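Local structure of putative metal-dependent phosphoesterase (Bifidobacterium adolescentis, 3O0F) at residues 116-121 with 147-152. The protein acts as a metal-dependent phosphoesterase of the PHP family, binding adenosine monophosphate beside a cluster of iron and zinc ions. Sequence-based numbering, arbitrary orientation.
With AMP (adenosine monophosphate), chain B.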
loop_
_atom_site.group_PDB
_atom_site.type_symbol
_atom_site.label_atom_id
_atom_site.label_comp_id
_atom_site.label_asym_id
_atom_site.label_seq_id
_atom_site.Cartn_x
_atom_site.Cartn_y
_atom_site.Cartn_z
ATOM N N ARG A 116 -12.587 -3.167 17.779
ATOM C CA ARG A 116 -12.206 -3.185 19.205
ATOM C C ARG A 116 -11.542 -1.871 19.571
ATOM O O ARG A 116 -11.772 -1.355 20.643
ATOM C CB ARG A 116 -11.312 -4.384 19.558
ATOM C CG ARG A 116 -12.112 -5.681 19.853
ATOM C CD ARG A 116 -11.227 -6.887 20.212
ATOM N NE ARG A 116 -10.455 -7.360 19.052
ATOM C CZ ARG A 116 -9.145 -7.648 19.044
ATOM N NH1 ARG A 116 -8.416 -7.552 20.165
ATOM N NH2 ARG A 116 -8.558 -8.051 17.901
HETATM N N MSE A 117 -10.766 -1.309 18.647
HETATM C CA MSE A 117 -10.206 0.031 18.828
HETATM C C MSE A 117 -11.254 1.101 18.967
HETATM O O MSE A 117 -11.094 1.981 19.793
HETATM C CB MSE A 117 -9.295 0.402 17.673
HETATM C CG MSE A 117 -7.944 -0.209 17.802
HETATM SE SE MSE A 117 -6.673 0.561 16.563
HETATM C CE MSE A 117 -6.748 2.490 17.020
ATOM N N VAL A 118 -12.308 1.054 18.137
ATOM C CA VAL A 118 -13.364 2.052 18.219
ATOM C C VAL A 118 -14.140 1.858 19.549
ATOM O O VAL A 118 -14.532 2.826 20.186
ATOM C CB VAL A 118 -14.278 2.032 16.966
ATOM C CG1 VAL A 118 -15.381 3.056 17.104
ATOM C CG2 VAL A 118 -13.474 2.326 15.714
ATOM N N GLU A 119 -14.313 0.608 19.996
ATOM C CA GLU A 119 -15.037 0.359 21.248
ATOM C C GLU A 119 -14.310 1.128 22.369
ATOM O O GLU A 119 -14.959 1.799 23.162
ATOM C CB GLU A 119 -15.136 -1.152 21.572
ATOM C CG GLU A 119 -16.270 -1.512 22.560
ATOM N N ARG A 120 -12.969 1.067 22.390
ATOM C CA ARG A 120 -12.166 1.725 23.437
ATOM C C ARG A 120 -12.190 3.236 23.265
ATOM O O ARG A 120 -12.432 3.990 24.211
ATOM C CB ARG A 120 -10.701 1.263 23.369
ATOM C CG ARG A 120 -10.468 -0.206 23.666
ATOM C CD ARG A 120 -9.004 -0.541 23.439
ATOM N NE ARG A 120 -8.659 -1.929 23.746
ATOM C CZ ARG A 120 -7.407 -2.382 23.773
ATOM N NH1 ARG A 120 -6.382 -1.562 23.514
ATOM N NH2 ARG A 120 -7.177 -3.658 24.059
ATOM N N LEU A 121 -11.929 3.683 22.040
ATOM C CA LEU A 121 -11.946 5.119 21.721
ATOM C C LEU A 121 -13.290 5.771 22.086
ATOM O O LEU A 121 -13.337 6.917 22.516
ATOM C CB LEU A 121 -11.645 5.333 20.231
ATOM C CG LEU A 121 -10.168 5.156 19.829
ATOM C CD1 LEU A 121 -10.029 4.888 18.331
ATOM C CD2 LEU A 121 -9.299 6.348 20.229
ATOM N N PRO A 147 -6.968 4.574 9.303
ATOM C CA PRO A 147 -7.369 5.808 8.621
ATOM C C PRO A 147 -8.852 6.150 8.667
ATOM O O PRO A 147 -9.183 7.321 8.712
ATOM C CB PRO A 147 -6.942 5.559 7.173
ATOM C CG PRO A 147 -5.759 4.717 7.300
ATOM C CD PRO A 147 -6.105 3.753 8.424
ATOM N N HIS A 148 -9.716 5.138 8.645
ATOM C CA HIS A 148 -11.137 5.327 8.737
ATOM C C HIS A 148 -11.575 5.779 10.126
ATOM O O HIS A 148 -12.503 6.553 10.238
ATOM C CB HIS A 148 -11.886 4.054 8.303
ATOM C CG HIS A 148 -11.489 3.592 6.937
ATOM N ND1 HIS A 148 -10.505 2.656 6.732
ATOM C CD2 HIS A 148 -11.882 4.000 5.710
ATOM C CE1 HIS A 148 -10.304 2.508 5.436
ATOM N NE2 HIS A 148 -11.154 3.292 4.794
ATOM N N ILE A 149 -10.904 5.294 11.166
ATOM C CA ILE A 149 -11.064 5.843 12.503
ATOM C C ILE A 149 -10.620 7.309 12.533
ATOM O O ILE A 149 -11.344 8.167 13.033
ATOM C CB ILE A 149 -10.251 5.088 13.593
ATOM C CG1 ILE A 149 -10.557 3.587 13.608
ATOM C CG2 ILE A 149 -10.547 5.695 14.990
ATOM C CD1 ILE A 149 -9.838 2.816 14.740
ATOM N N ALA A 150 -9.424 7.602 12.028
ATOM C CA ALA A 150 -8.943 8.995 12.000
ATOM C C ALA A 150 -9.948 9.881 11.294
ATOM O O ALA A 150 -10.314 10.930 11.812
ATOM C CB ALA A 150 -7.565 9.089 11.327
ATOM N N ASP A 151 -10.415 9.451 10.114
ATOM C CA ASP A 151 -11.433 10.196 9.380
ATOM C C ASP A 151 -12.708 10.445 10.199
ATOM O O ASP A 151 -13.273 11.538 10.139
ATOM C CB ASP A 151 -11.811 9.477 8.074
ATOM C CG ASP A 151 -10.665 9.481 7.032
ATOM O OD1 ASP A 151 -9.695 10.296 7.189
ATOM O OD2 ASP A 151 -10.733 8.656 6.057
ATOM N N ALA A 152 -13.184 9.433 10.925
ATOM C CA ALA A 152 -14.384 9.613 11.737
ATOM C C ALA A 152 -14.135 10.674 12.829
ATOM O O ALA A 152 -15.039 11.467 13.143
ATOM C CB ALA A 152 -14.849 8.299 12.335
HETATM P P AMP B . -3.436 0.251 10.061
HETATM O O1P AMP B . -2.841 -0.635 9.028
HETATM O O2P AMP B . -4.921 0.007 10.139
HETATM O O3P AMP B . -2.726 0.225 11.416
HETATM O "O5'" AMP B . -3.282 1.751 9.512
HETATM C "C5'" AMP B . -2.005 2.330 9.396
HETATM C "C4'" AMP B . -1.923 2.921 8.021
HETATM O "O4'" AMP B . -2.631 4.185 7.914
HETATM C "C3'" AMP B . -0.470 3.173 7.630
HETATM O "O3'" AMP B . -0.085 2.207 6.661
HETATM C "C2'" AMP B . -0.634 4.536 6.979
HETATM O "O2'" AMP B . 0.424 5.263 6.353
HETATM C "C1'" AMP B . -2.113 4.801 6.736
HETATM N N9 AMP B . -2.434 6.236 6.617
HETATM C C8 AMP B . -3.309 6.745 5.747
HETATM N N7 AMP B . -3.388 8.084 5.893
HETATM C C5 AMP B . -2.548 8.446 6.876
HETATM C C6 AMP B . -2.146 9.704 7.527
HETATM N N6 AMP B . -2.673 10.912 7.142
HETATM N N1 AMP B . -1.250 9.611 8.530
HETATM C C2 AMP B . -0.711 8.452 8.946
HETATM N N3 AMP B . -1.026 7.274 8.392
HETATM C C4 AMP B . -1.916 7.213 7.364
#
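Beside the AMP pocket of this PHP-family phosphoesterase, segments 116-121 of helix 97-124 and 147-152 of helix 146-155 cross at -30°, their local axes 11.2 Å apart at closest approach. Ile149 bridges this spacing, entering between Met117 and Val118 from one turn and Leu121 from the next. Because CG1 of Ile149 stands anti to its carbonyl carbon (chi1 -55°) and the chain then runs extended, CD1 is carried across the gap, where it lies 3.8 Å from Met117 CB. The selenomethionine, crossing the isoleucine at about a right angle, bends at chi3 (57°), and its terminal CE also meets Ile149 CD1, at 3.9 Å. Val118 runs alongside in the reverse sense, its CG2 3.8 Å from both CG1 and CD1 of Ile149. The other branch of the isoleucine is pressed harder: its CG2 sits 3.5 Å from Leu121 CD1, tighter than ordinary van der Waals contact. All four side chains are buried.

Two residues earlier and on the far side of the same helix, Pro147 sets its ring against the nucleotide, with CG 3.2 Å from O4' of AMP and 3.5 Å from C8. With the ring cut back to an alanine, the ribose and C8 of the adenine would probably be held less closely on this side. Arg113 and Arg146, both hydrogen-bonded to AMP, lie close to the Met117 side chain. Helix 129-133 touches both helices, through Val118 on one and His148 and Ala152 on the other, while Ala150 faces Ala165 and Phe166 of helix 162-166.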